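Local coordinates for putative Xylose isomerase (Rhodospirillum rubrum, PDB 3QXB), which binds manganese and iron in a TIM barrel and is probably an isomerase related to xylose isomerase, at residues 26-31 / 41-46; 104-109 / 157-162; 285-290 / 300-305. One frame throughout, in Å; residues are numbered along the deposited sequence.

Contact 1: residues 26-31 / 41-46; sequences LCFAVK and GLVRDD
The carbonyl oxygen of L26 accepts the backbone N-H of A29, O to N 2.9 Å, and closes a short 3-10 turn that presents L26 and F28 to V43 and L42. This is the first strand-loop-helix unit of a TIM barrel: strand 22-25 runs out into the turn, and helix 36-46 comes back along the outside. No hydrogen bond joins the two segments, so everything between them is apolar. The F28 ring is turned with its edge to the helix. CD2 of L42 lies near the ring plane, 3.8 Å from CZ of F28, and the two side chains run antiparallel alongside one another. What puts the ring there is a first torsion of 79°: CG of F28 sits between the backbone N and the carbonyl carbon, which folds the ring back over its neighbour, and CB of A29 lies over the ring centre, 3.9 Å above its plane. M302 of helix 295-310 also touches F28. L26 and V43 lie nearly perpendicular, both also resting on V52 of the next strand. Farther round the helix, R44 grips D45 side-on, and its NE lies 2.8 Å from OD1 of D45. Back at the interface, CG2 of V43, anti to its own carbonyl carbon, reaches two ways, to CD2 of L26 at 4.0 Å and to CZ of F28 at 4.5 Å.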
ATOM      1  N   LEU A  26      -2.265 -10.698  -9.783  1.00 21.39           N
ATOM      2  CA  LEU A  26      -3.480 -10.741  -8.964  1.00 20.94           C
ATOM      3  C   LEU A  26      -3.765  -9.470  -8.183  1.00 20.50           C
ATOM      4  O   LEU A  26      -4.773  -9.413  -7.447  1.00 22.17           O
ATOM      5  CB  LEU A  26      -3.426 -11.966  -8.041  1.00 19.53           C
ATOM      6  CG  LEU A  26      -3.420 -13.296  -8.805  1.00 19.98           C
ATOM      7  CD1 LEU A  26      -3.373 -14.465  -7.854  1.00 19.47           C
ATOM      8  CD2 LEU A  26      -4.621 -13.413  -9.720  1.00 20.26           C
ATOM      9  N   CYS A  27      -2.943  -8.431  -8.353  1.00 20.66           N
ATOM     10  CA  CYS A  27      -3.205  -7.115  -7.702  1.00 21.71           C
ATOM     11  C   CYS A  27      -4.635  -6.593  -7.915  1.00 21.74           C
ATOM     12  O   CYS A  27      -5.194  -5.918  -7.052  1.00 21.84           O
ATOM     13  CB  CYS A  27      -2.223  -6.049  -8.183  1.00 22.96           C
ATOM     14  SG  CYS A  27      -2.263  -5.809  -9.949  1.00 27.01           S
ATOM     15  N   PHE A  28      -5.246  -6.910  -9.053  1.00 21.07           N
ATOM     16  CA  PHE A  28      -6.588  -6.413  -9.346  1.00 21.32           C
ATOM     17  C   PHE A  28      -7.627  -6.990  -8.398  1.00 20.78           C
ATOM     18  O   PHE A  28      -8.710  -6.412  -8.273  1.00 23.09           O
ATOM     19  CB  PHE A  28      -6.989  -6.784 -10.793  1.00 20.90           C
ATOM     20  CG  PHE A  28      -7.448  -8.215 -10.929  1.00 20.50           C
ATOM     21  CD1 PHE A  28      -6.533  -9.236 -11.186  1.00 23.02           C
ATOM     22  CD2 PHE A  28      -8.777  -8.553 -10.770  1.00 23.16           C
ATOM     23  CE1 PHE A  28      -6.962 -10.553 -11.290  1.00 20.27           C
ATOM     24  CE2 PHE A  28      -9.207  -9.870 -10.871  1.00 21.92           C
ATOM     25  CZ  PHE A  28      -8.296 -10.868 -11.108  1.00 21.10           C
ATOM     26  N   ALA A  29      -7.308  -8.115  -7.731  1.00 20.25           N
ATOM     27  CA  ALA A  29      -8.225  -8.868  -6.857  1.00 19.19           C
ATOM     28  C   ALA A  29      -8.061  -8.594  -5.378  1.00 19.11           C
ATOM     29  O   ALA A  29      -8.833  -9.105  -4.549  1.00 18.95           O
ATOM     30  CB  ALA A  29      -8.080 -10.384  -7.099  1.00 20.09           C
ATOM     31  N   VAL A  30      -7.053  -7.806  -5.043  1.00 18.56           N
ATOM     32  CA  VAL A  30      -6.711  -7.517  -3.625  1.00 18.77           C
ATOM     33  C   VAL A  30      -7.933  -7.032  -2.855  1.00 19.10           C
ATOM     34  O   VAL A  30      -8.711  -6.225  -3.386  1.00 20.52           O
ATOM     35  CB  VAL A  30      -5.549  -6.515  -3.543  1.00 17.67           C
ATOM     36  CG1 VAL A  30      -5.417  -5.909  -2.118  1.00 22.29           C
ATOM     37  CG2 VAL A  30      -4.262  -7.180  -4.054  1.00 19.65           C
ATOM     38  N   LYS A  31      -8.123  -7.636  -1.673  1.00 19.06           N
ATOM     39  CA  LYS A  31      -9.240  -7.404  -0.753  1.00 17.95           C
ATOM     40  C   LYS A  31     -10.600  -7.931  -1.215  1.00 19.85           C
ATOM     41  O   LYS A  31     -11.545  -7.957  -0.407  1.00 20.75           O
ATOM     42  CB  LYS A  31      -9.417  -5.920  -0.389  1.00 18.31           C
ATOM     43  CG  LYS A  31      -8.163  -5.181   0.084  1.00 16.94           C
ATOM     44  CD  LYS A  31      -8.476  -3.835   0.739  1.00 19.54           C
ATOM     45  CE  LYS A  31      -8.958  -4.046   2.158  1.00 18.01           C
ATOM     46  NZ  LYS A  31      -8.968  -2.772   2.991  1.00 16.29           N
ATOM     47  N   GLY A  41     -11.162 -19.561 -10.551  1.00 24.74           N
ATOM     48  CA  GLY A  41     -12.213 -19.680 -11.562  1.00 25.41           C
ATOM     49  C   GLY A  41     -12.434 -18.384 -12.333  1.00 25.89           C
ATOM     50  O   GLY A  41     -12.693 -18.388 -13.515  1.00 27.63           O
ATOM     51  N   LEU A  42     -12.320 -17.272 -11.646  1.00 26.13           N
ATOM     52  CA  LEU A  42     -12.366 -15.952 -12.245  1.00 26.72           C
ATOM     53  C   LEU A  42     -11.241 -15.739 -13.271  1.00 26.44           C
ATOM     54  O   LEU A  42     -11.485 -15.212 -14.336  1.00 27.93           O
ATOM     55  CB  LEU A  42     -12.247 -14.916 -11.145  1.00 25.37           C
ATOM     56  CG  LEU A  42     -12.501 -13.453 -11.472  1.00 27.67           C
ATOM     57  CD1 LEU A  42     -12.722 -12.694 -10.179  1.00 23.18           C
ATOM     58  CD2 LEU A  42     -11.391 -12.828 -12.260  1.00 26.19           C
ATOM     59  N   VAL A  43     -10.010 -16.122 -12.943  1.00 25.39           N
ATOM     60  CA  VAL A  43      -8.925 -15.955 -13.893  1.00 24.54           C
ATOM     61  C   VAL A  43      -9.141 -16.902 -15.086  1.00 25.49           C
ATOM     62  O   VAL A  43      -8.917 -16.526 -16.250  1.00 24.22           O
ATOM     63  CB  VAL A  43      -7.573 -16.197 -13.236  1.00 24.19           C
ATOM     64  CG1 VAL A  43      -6.474 -16.303 -14.290  1.00 23.67           C
ATOM     65  CG2 VAL A  43      -7.281 -15.063 -12.205  1.00 22.65           C
ATOM     66  N   ARG A  44      -9.575 -18.122 -14.803  1.00 25.80           N
ATOM     67  CA  ARG A  44      -9.752 -19.117 -15.874  1.00 27.28           C
ATOM     68  C   ARG A  44     -10.948 -18.847 -16.770  1.00 29.14           C
ATOM     69  O   ARG A  44     -10.860 -19.022 -17.982  1.00 30.20           O
ATOM     70  CB  ARG A  44      -9.958 -20.523 -15.304  1.00 27.31           C
ATOM     71  CG  ARG A  44     -10.023 -21.613 -16.395  1.00 30.80           C
ATOM     72  CD  ARG A  44     -10.371 -22.978 -15.807  1.00 35.07           C
ATOM     73  NE  ARG A  44     -11.706 -22.926 -15.243  1.00 40.42           N
ATOM     74  CZ  ARG A  44     -12.152 -23.661 -14.224  1.00 43.77           C
ATOM     75  NH1 ARG A  44     -11.373 -24.556 -13.615  1.00 47.40           N
ATOM     76  NH2 ARG A  44     -13.403 -23.493 -13.813  1.00 44.11           N
ATOM     77  N   ASP A  45     -12.075 -18.523 -16.156  1.00 29.94           N
ATOM     78  CA  ASP A  45     -13.345 -18.487 -16.868  1.00 32.48           C
ATOM     79  C   ASP A  45     -13.708 -17.072 -17.285  1.00 32.69           C
ATOM     80  O   ASP A  45     -14.150 -16.845 -18.411  1.00 34.66           O
ATOM     81  CB  ASP A  45     -14.472 -19.093 -16.012  1.00 33.00           C
ATOM     82  CG  ASP A  45     -14.234 -20.575 -15.672  1.00 34.65           C
ATOM     83  OD1 ASP A  45     -13.665 -21.327 -16.514  1.00 34.50           O
ATOM     84  OD2 ASP A  45     -14.623 -20.976 -14.550  1.00 38.19           O
ATOM     85  N   ASP A  46     -13.531 -16.117 -16.386  1.00 31.33           N
ATOM     86  CA  ASP A  46     -13.865 -14.741 -16.696  1.00 31.16           C
ATOM     87  C   ASP A  46     -12.793 -13.995 -17.487  1.00 29.59           C
ATOM     88  O   ASP A  46     -13.140 -13.297 -18.435  1.00 29.47           O
ATOM     89  CB  ASP A  46     -14.219 -13.985 -15.426  1.00 30.66           C
ATOM     90  CG  ASP A  46     -15.433 -14.552 -14.746  1.00 35.25           C
ATOM     91  OD1 ASP A  46     -16.263 -15.148 -15.441  1.00 41.86           O
ATOM     92  OD2 ASP A  46     -15.573 -14.392 -13.517  1.00 41.78           O
TER

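Contact 2: residues 104-109 / 157-162; sequences PTLELQ and RDMWIE
M159, a selenomethionine, does nearly all the reaching here, laying its end against L106 and Q109. Its chain is fully stretched beyond CG (chi2 -178°), which carries the selenium and the terminal methyl across to the other segment. SE of M159 comes to 3.7 Å from the backbone O of Q109, a packing distance, while CE of M159 sits 3.9 Å from CB of Q109. The same methyl also meets one branch of L106: CD1 of L106 is 4.1 Å from CE of M159, and the two side chains cross obliquely. L106 can do this because its CG points anti to the backbone N (chi1 -177°), swinging the isobutyl end inward from a CB that does not itself face M159. The segments belong to helices 106-125 and 146-170, which follow successive strands of the TIM barrel and lie side by side on its outer layer. T105, at the N-cap position just before helix 106-125, accepts the N-H of L108 through OG1 at 3.0 Å with a bond angle of 162°. Q109 meets M159 with CB and its backbone. Its extended chain carries the amide away from M159, to where NE2 hydrogen-bonds to O of F101, with a weaker bond to O of I152. F101, S110 and Y113 also touch M159. E107 forms a salt bridge through OE2 with NH1 of R70 of the second subunit.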
ATOM      1  N   PRO A 104      18.112   3.679   5.076  1.00 23.42           N
ATOM      2  CA  PRO A 104      19.242   4.446   5.591  1.00 23.70           C
ATOM      3  C   PRO A 104      19.952   3.873   6.840  1.00 23.32           C
ATOM      4  O   PRO A 104      20.961   4.413   7.237  1.00 23.60           O
ATOM      5  CB  PRO A 104      18.621   5.817   5.889  1.00 24.98           C
ATOM      6  CG  PRO A 104      17.160   5.467   6.244  1.00 25.00           C
ATOM      7  CD  PRO A 104      16.841   4.389   5.230  1.00 23.78           C
ATOM      8  N   THR A 105      19.457   2.792   7.444  1.00 22.31           N
ATOM      9  CA  THR A 105      20.197   2.100   8.508  1.00 22.35           C
ATOM     10  C   THR A 105      20.350   0.647   8.130  1.00 22.79           C
ATOM     11  O   THR A 105      19.519   0.096   7.352  1.00 21.29           O
ATOM     12  CB  THR A 105      19.502   2.159   9.868  1.00 24.14           C
ATOM     13  OG1 THR A 105      18.347   1.303   9.841  1.00 19.12           O
ATOM     14  CG2 THR A 105      19.105   3.654  10.270  1.00 22.53           C
ATOM     15  N   LEU A 106      21.408   0.018   8.648  1.00 22.61           N
ATOM     16  CA  LEU A 106      21.651  -1.399   8.371  1.00 22.82           C
ATOM     17  C   LEU A 106      20.498  -2.236   8.938  1.00 21.72           C
ATOM     18  O   LEU A 106      20.136  -3.219   8.343  1.00 18.65           O
ATOM     19  CB  LEU A 106      22.983  -1.889   8.952  1.00 24.28           C
ATOM     20  CG  LEU A 106      23.382  -3.350   8.658  1.00 27.57           C
ATOM     21  CD1 LEU A 106      23.507  -3.611   7.121  1.00 27.13           C
ATOM     22  CD2 LEU A 106      24.662  -3.747   9.394  1.00 29.22           C
ATOM     23  N   GLU A 107      19.942  -1.856  10.083  1.00 20.93           N
ATOM     24  CA  GLU A 107      18.797  -2.604  10.628  1.00 21.90           C
ATOM     25  C   GLU A 107      17.593  -2.589   9.684  1.00 19.75           C
ATOM     26  O   GLU A 107      16.923  -3.609   9.504  1.00 19.37           O
ATOM     27  CB  GLU A 107      18.381  -2.057  12.003  1.00 22.72           C
ATOM     28  CG  GLU A 107      19.145  -2.674  13.159  1.00 27.67           C
ATOM     29  CD  GLU A 107      18.617  -2.244  14.537  1.00 28.70           C
ATOM     30  OE1 GLU A 107      17.535  -1.634  14.675  1.00 27.42           O
ATOM     31  OE2 GLU A 107      19.327  -2.503  15.499  1.00 34.42           O
ATOM     32  N   LEU A 108      17.294  -1.435   9.079  1.00 19.67           N
ATOM     33  CA  LEU A 108      16.197  -1.346   8.098  1.00 19.41           C
ATOM     34  C   LEU A 108      16.535  -2.137   6.849  1.00 18.23           C
ATOM     35  O   LEU A 108      15.675  -2.835   6.312  1.00 19.44           O
ATOM     36  CB  LEU A 108      15.832   0.109   7.751  1.00 20.56           C
ATOM     37  CG  LEU A 108      15.100   0.934   8.811  1.00 22.77           C
ATOM     38  CD1 LEU A 108      15.168   2.459   8.475  1.00 24.69           C
ATOM     39  CD2 LEU A 108      13.631   0.481   8.964  1.00 20.64           C
ATOM     40  N   GLN A 109      17.795  -2.101   6.401  1.00 18.96           N
ATOM     41  CA  GLN A 109      18.208  -2.960   5.267  1.00 17.53           C
ATOM     42  C   GLN A 109      18.009  -4.422   5.631  1.00 16.79           C
ATOM     43  O   GLN A 109      17.568  -5.194   4.830  1.00 17.42           O
ATOM     44  CB  GLN A 109      19.660  -2.714   4.845  1.00 17.75           C
ATOM     45  CG  GLN A 109      19.928  -1.359   4.223  1.00 19.87           C
ATOM     46  CD  GLN A 109      21.350  -1.236   3.818  1.00 21.67           C
ATOM     47  OE1 GLN A 109      22.204  -0.929   4.657  1.00 22.87           O
ATOM     48  NE2 GLN A 109      21.649  -1.565   2.536  1.00 21.25           N
ATOM     49  N   ARG A 157      23.561  -5.315  -2.658  0.50 21.58           N
ATOM     50  CA  ARG A 157      24.023  -6.307  -3.644  0.50 22.13           C
ATOM     51  C   ARG A 157      24.503  -7.599  -2.966  0.50 21.69           C
ATOM     52  O   ARG A 157      24.138  -8.697  -3.379  0.50 21.82           O
ATOM     53  CB  ARG A 157      25.124  -5.688  -4.546  0.50 22.98           C
ATOM     54  CG  ARG A 157      26.268  -6.620  -4.966  0.50 24.33           C
ATOM     55  CD  ARG A 157      27.264  -5.897  -5.892  0.50 26.18           C
ATOM     56  NE  ARG A 157      28.185  -4.999  -5.186  0.50 26.71           N
ATOM     57  CZ  ARG A 157      28.719  -3.899  -5.704  0.50 23.99           C
ATOM     58  NH1 ARG A 157      28.418  -3.535  -6.930  0.50 24.88           N
ATOM     59  NH2 ARG A 157      29.531  -3.136  -4.980  0.50 26.89           N
ATOM     60  N   ASP A 158      25.284  -7.463  -1.899  1.00 21.72           N
ATOM     61  CA  ASP A 158      25.739  -8.613  -1.148  1.00 21.55           C
ATOM     62  C   ASP A 158      24.530  -9.338  -0.539  1.00 20.06           C
ATOM     63  O   ASP A 158      24.489 -10.544  -0.526  1.00 21.27           O
ATOM     64  CB  ASP A 158      26.750  -8.224  -0.058  1.00 21.53           C
ATOM     65  CG  ASP A 158      28.103  -7.800  -0.627  1.00 25.52           C
ATOM     66  OD1 ASP A 158      28.394  -8.103  -1.827  1.00 24.36           O
ATOM     67  OD2 ASP A 158      28.870  -7.146   0.126  1.00 26.46           O
HETATM   68  N   MSE A 159      23.533  -8.603  -0.085  1.00 19.87           N
HETATM   69  CA  MSE A 159      22.316  -9.241   0.432  1.00 19.22           C
HETATM   70  C   MSE A 159      21.619 -10.110  -0.616  1.00 20.02           C
HETATM   71  O   MSE A 159      21.133 -11.200  -0.293  1.00 19.67           O
HETATM   72  CB  MSE A 159      21.352  -8.213   0.959  1.00 18.96           C
HETATM   73  CG  MSE A 159      21.798  -7.636   2.294  1.00 18.24           C
HETATM   74 SE   MSE A 159      20.582  -6.385   3.012  0.75 12.10          SE
HETATM   75  CE  MSE A 159      21.405  -6.161   4.663  1.00 18.28           C
ATOM     76  N   TRP A 160      21.518  -9.612  -1.855  1.00 19.65           N
ATOM     77  CA  TRP A 160      20.778 -10.328  -2.880  1.00 19.84           C
ATOM     78  C   TRP A 160      21.519 -11.585  -3.285  1.00 19.37           C
ATOM     79  O   TRP A 160      20.898 -12.575  -3.661  1.00 19.78           O
ATOM     80  CB  TRP A 160      20.462  -9.455  -4.108  1.00 20.88           C
ATOM     81  CG  TRP A 160      19.177  -8.663  -3.909  1.00 20.95           C
ATOM     82  CD1 TRP A 160      18.988  -7.630  -3.065  1.00 21.10           C
ATOM     83  CD2 TRP A 160      17.921  -8.892  -4.550  1.00 22.15           C
ATOM     84  NE1 TRP A 160      17.690  -7.184  -3.129  1.00 21.64           N
ATOM     85  CE2 TRP A 160      17.006  -7.953  -4.022  1.00 20.72           C
ATOM     86  CE3 TRP A 160      17.464  -9.812  -5.494  1.00 21.66           C
ATOM     87  CZ2 TRP A 160      15.687  -7.877  -4.451  1.00 21.28           C
ATOM     88  CZ3 TRP A 160      16.155  -9.746  -5.901  1.00 21.98           C
ATOM     89  CH2 TRP A 160      15.277  -8.789  -5.373  1.00 21.98           C
ATOM     90  N   ILE A 161      22.842 -11.540  -3.219  1.00 19.15           N
ATOM     91  CA  ILE A 161      23.649 -12.725  -3.440  1.00 20.02           C
ATOM     92  C   ILE A 161      23.322 -13.817  -2.452  1.00 19.35           C
ATOM     93  O   ILE A 161      23.066 -14.947  -2.847  1.00 18.94           O
ATOM     94  CB  ILE A 161      25.168 -12.371  -3.445  1.00 20.34           C
ATOM     95  CG1 ILE A 161      25.445 -11.517  -4.693  1.00 19.68           C
ATOM     96  CG2 ILE A 161      26.021 -13.626  -3.335  1.00 20.60           C
ATOM     97  CD1 ILE A 161      26.780 -10.787  -4.655  1.00 22.75           C
ATOM     98  N   GLU A 162      23.325 -13.475  -1.174  1.00 18.82           N
ATOM     99  CA  GLU A 162      22.966 -14.417  -0.111  1.00 20.99           C
ATOM    100  C   GLU A 162      21.527 -14.975  -0.258  1.00 19.83           C
ATOM    101  O   GLU A 162      21.268 -16.152  -0.004  1.00 18.74           O
ATOM    102  CB  GLU A 162      23.066 -13.704   1.232  1.00 21.77           C
ATOM    103  CG  GLU A 162      23.437 -14.604   2.358  1.00 28.20           C
ATOM    104  CD  GLU A 162      23.725 -13.896   3.690  1.00 32.57           C
ATOM    105  OE1 GLU A 162      23.963 -12.678   3.764  1.00 34.87           O
ATOM    106  OE2 GLU A 162      23.732 -14.615   4.694  1.00 40.15           O
TER

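Contact 3: residues 285-290 / 300-305; sequences AEILYP and ADMIAS. With FE (Fe (III) ion), chain E; EDO (1,2-ethanediol), chain K.
Beside the metal site, the chain leaving the last strand alternates sides: I287 and Y289 face D301 and M302 on helix 295-310, while E286 turns away to the iron. OH of Y289 donates to OD2 of D301 at 2.5 Å. The bond uses the anti lone pair of OD2, and the ring and carboxylate planes stand 83° apart. OD2 is also hydrogen-bonded to OG of S257 and OD1 to OG1 of T259, so the carboxylate is fixed at both oxygens. The selenomethionine M302 makes a Met-aromatic contact at the ring's edge, with SE 3.7 Å from CE1 of Y289. Its chain is bent at chi2 and chi3, and SE of M302 also rests 3.9 Å from CB of I287. In the TIM barrel this is the loop from strand 283-285 to helix 295-310. On the inner side E286, with CG anti to its backbone N (chi1 -170°), stretches into the barrel mouth and binds the iron through OE1 at 2.1 Å. H244, D213 and E178 supply the other protein ligands, and two waters each lie 2.3 Å from the metal. The backbone O of E286 hydrogen-bonds ND1 of H255, a ligand of the second metal site, and could fix the rotation of the imidazole. O1 of a 1,2-ethanediol, probably from the crystallisation liquor, donates weakly to O of L288 (3.3 Å).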
ATOM      1  N   ALA A 285      -0.452  -8.419 -16.938  1.00 21.97           N
ATOM      2  CA  ALA A 285      -1.245  -7.227 -16.749  1.00 22.38           C
ATOM      3  C   ALA A 285      -1.220  -6.915 -15.277  1.00 21.72           C
ATOM      4  O   ALA A 285      -1.569  -7.782 -14.484  1.00 21.32           O
ATOM      5  CB  ALA A 285      -2.683  -7.430 -17.187  1.00 22.04           C
ATOM      6  N   GLU A 286      -0.817  -5.689 -14.959  1.00 22.10           N
ATOM      7  CA  GLU A 286      -0.758  -5.179 -13.603  1.00 22.60           C
ATOM      8  C   GLU A 286      -1.573  -3.896 -13.527  1.00 22.98           C
ATOM      9  O   GLU A 286      -1.057  -2.782 -13.726  1.00 23.35           O
ATOM     10  CB  GLU A 286       0.675  -4.943 -13.119  1.00 22.42           C
ATOM     11  CG  GLU A 286       0.708  -4.650 -11.625  1.00 25.07           C
ATOM     12  CD  GLU A 286       2.050  -4.167 -11.105  1.00 29.02           C
ATOM     13  OE1 GLU A 286       2.832  -3.591 -11.849  1.00 27.53           O
ATOM     14  OE2 GLU A 286       2.304  -4.368  -9.906  1.00 31.62           O
ATOM     15  N   ILE A 287      -2.856  -4.099 -13.233  1.00 23.20           N
ATOM     16  CA  ILE A 287      -3.869  -3.062 -13.319  1.00 24.64           C
ATOM     17  C   ILE A 287      -4.303  -2.772 -11.894  1.00 24.42           C
ATOM     18  O   ILE A 287      -4.631  -3.695 -11.130  1.00 24.15           O
ATOM     19  CB  ILE A 287      -5.106  -3.466 -14.199  1.00 25.56           C
ATOM     20  CG1 ILE A 287      -4.675  -4.109 -15.537  1.00 27.77           C
ATOM     21  CG2 ILE A 287      -6.034  -2.236 -14.395  1.00 27.61           C
ATOM     22  CD1 ILE A 287      -3.796  -3.251 -16.411  1.00 28.00           C
ATOM     23  N   LEU A 288      -4.273  -1.496 -11.534  1.00 24.64           N
ATOM     24  CA  LEU A 288      -4.621  -1.079 -10.193  1.00 25.48           C
ATOM     25  C   LEU A 288      -5.952  -0.292 -10.206  1.00 26.35           C
ATOM     26  O   LEU A 288      -6.215   0.546 -11.090  1.00 28.53           O
ATOM     27  CB  LEU A 288      -3.477  -0.269  -9.585  1.00 25.75           C
ATOM     28  CG  LEU A 288      -2.178  -1.054  -9.285  1.00 25.12           C
ATOM     29  CD1 LEU A 288      -1.116  -0.063  -8.819  1.00 27.56           C
ATOM     30  CD2 LEU A 288      -2.371  -2.192  -8.255  1.00 28.07           C
ATOM     31  N   TYR A 289      -6.817  -0.637  -9.271  1.00 25.23           N
ATOM     32  CA  TYR A 289      -8.120  -0.035  -9.189  1.00 25.41           C
ATOM     33  C   TYR A 289      -8.226   0.622  -7.836  1.00 25.16           C
ATOM     34  O   TYR A 289      -7.740   0.077  -6.820  1.00 25.27           O
ATOM     35  CB  TYR A 289      -9.200  -1.097  -9.342  1.00 24.48           C
ATOM     36  CG  TYR A 289      -9.344  -1.635 -10.727  1.00 24.69           C
ATOM     37  CD1 TYR A 289      -8.673  -2.793 -11.128  1.00 22.65           C
ATOM     38  CD2 TYR A 289     -10.175  -1.001 -11.651  1.00 25.69           C
ATOM     39  CE1 TYR A 289      -8.800  -3.293 -12.420  1.00 24.86           C
ATOM     40  CE2 TYR A 289     -10.302  -1.493 -12.938  1.00 25.31           C
ATOM     41  CZ  TYR A 289      -9.602  -2.655 -13.314  1.00 25.19           C
ATOM     42  OH  TYR A 289      -9.728  -3.208 -14.566  1.00 22.46           O
ATOM     43  N   PRO A 290      -8.857   1.799  -7.794  1.00 25.12           N
ATOM     44  CA  PRO A 290      -9.110   2.409  -6.479  1.00 24.48           C
ATOM     45  C   PRO A 290      -9.830   1.409  -5.544  1.00 23.05           C
ATOM     46  O   PRO A 290     -10.654   0.656  -6.010  1.00 21.59           O
ATOM     47  CB  PRO A 290     -10.052   3.568  -6.814  1.00 25.45           C
ATOM     48  CG  PRO A 290      -9.915   3.796  -8.313  1.00 26.92           C
ATOM     49  CD  PRO A 290      -9.638   2.440  -8.868  1.00 25.98           C
ATOM     50  N   ALA A 300     -15.958  -6.224 -14.416  1.00 25.91           N
ATOM     51  CA  ALA A 300     -16.371  -5.923 -15.793  1.00 27.66           C
ATOM     52  C   ALA A 300     -15.254  -5.286 -16.590  1.00 27.03           C
ATOM     53  O   ALA A 300     -15.061  -5.590 -17.748  1.00 28.11           O
ATOM     54  CB  ALA A 300     -17.658  -5.017 -15.841  1.00 27.41           C
ATOM     55  N   ASP A 301     -14.541  -4.366 -15.969  1.00 27.04           N
ATOM     56  CA  ASP A 301     -13.471  -3.645 -16.661  1.00 27.70           C
ATOM     57  C   ASP A 301     -12.280  -4.521 -16.980  1.00 27.38           C
ATOM     58  O   ASP A 301     -11.716  -4.433 -18.102  1.00 28.12           O
ATOM     59  CB  ASP A 301     -13.021  -2.465 -15.814  1.00 27.34           C
ATOM     60  CG  ASP A 301     -12.049  -1.599 -16.537  1.00 29.54           C
ATOM     61  OD1 ASP A 301     -12.504  -0.809 -17.382  1.00 33.40           O
ATOM     62  OD2 ASP A 301     -10.844  -1.734 -16.292  1.00 29.97           O
HETATM   63  N   MSE A 302     -11.898  -5.376 -16.020  1.00 25.83           N
HETATM   64  CA  MSE A 302     -10.827  -6.349 -16.220  1.00 24.78           C
HETATM   65  C   MSE A 302     -11.093  -7.298 -17.380  1.00 25.21           C
HETATM   66  O   MSE A 302     -10.196  -7.575 -18.153  1.00 24.10           O
HETATM   67  CB  MSE A 302     -10.591  -7.199 -14.975  1.00 24.38           C
HETATM   68  CG  MSE A 302      -9.651  -6.587 -13.979  1.00 23.84           C
HETATM   69 SE   MSE A 302      -7.874  -6.228 -14.531  0.75 16.29          SE
HETATM   70  CE  MSE A 302      -7.323  -7.980 -15.122  1.00 25.11           C
ATOM     71  N   ILE A 303     -12.322  -7.808 -17.471  1.00 25.68           N
ATOM     72  CA  ILE A 303     -12.745  -8.674 -18.591  1.00 25.64           C
ATOM     73  C   ILE A 303     -12.638  -7.932 -19.915  1.00 27.04           C
ATOM     74  O   ILE A 303     -12.094  -8.485 -20.896  1.00 27.92           O
ATOM     75  CB  ILE A 303     -14.193  -9.176 -18.405  1.00 26.34           C
ATOM     76  CG1 ILE A 303     -14.301 -10.089 -17.191  1.00 23.58           C
ATOM     77  CG2 ILE A 303     -14.720  -9.956 -19.628  1.00 24.41           C
ATOM     78  CD1 ILE A 303     -15.726 -10.336 -16.758  1.00 26.74           C
ATOM     79  N   ALA A 304     -13.130  -6.692 -19.965  1.00 26.54           N
ATOM     80  CA  ALA A 304     -13.084  -5.927 -21.214  1.00 27.30           C
ATOM     81  C   ALA A 304     -11.621  -5.618 -21.526  1.00 27.79           C
ATOM     82  O   ALA A 304     -11.226  -5.608 -22.666  1.00 25.93           O
ATOM     83  CB  ALA A 304     -13.921  -4.656 -21.135  1.00 27.04           C
ATOM     84  N   SER A 305     -10.809  -5.406 -20.491  1.00 26.93           N
ATOM     85  CA  SER A 305      -9.384  -5.129 -20.693  1.00 27.87           C
ATOM     86  C   SER A 305      -8.609  -6.329 -21.275  1.00 27.77           C
ATOM     87  O   SER A 305      -7.853  -6.191 -22.280  1.00 29.64           O
ATOM     88  CB  SER A 305      -8.780  -4.627 -19.371  1.00 26.78           C
ATOM     89  OG  SER A 305      -7.389  -4.439 -19.496  1.00 29.33           O
TER
HETATM   90 FE    FE E 301       4.901  -3.217 -11.829  0.66 26.72          FE
HETATM   91  C1  EDO K 355      -8.544   1.601 -13.502  1.00 43.04           C
HETATM   92  O1  EDO K 355      -8.418   2.580 -12.500  1.00 43.20           O
HETATM   93  C2  EDO K 355      -8.237   2.367 -14.761  1.00 43.73           C
HETATM   94  O2  EDO K 355      -7.979   1.413 -15.745  1.00 44.26           O
HETATM   95  O   HOH W   1       4.446  -1.458 -10.386  1.00 23.03           O
HETATM   96  O   HOH W   2       4.998  -4.186  -9.769  1.00 28.78           O

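In the fold
Contacts 1 and 3 are neighbours, their centres about 10 Å apart, because the first and last strands meet where the barrel closes. Each joins the segment leaving a strand to the helix that follows it, and they touch directly: SG of C27 lies 3.4 Å from O of I287. Their chemistry differs. Contact 1 is wholly buried and apolar, whereas contact 3, partly buried, adds a charged hydrogen bond and supplies a metal ligand. Contact 2, partly buried, lies across the barrel, its centre 34 to 35 Å from the other two; well away from the metals, it rests one selenomethionine against aliphatic and backbone atoms of another helix. Contacts 1 and 2 both also touch the second subunit.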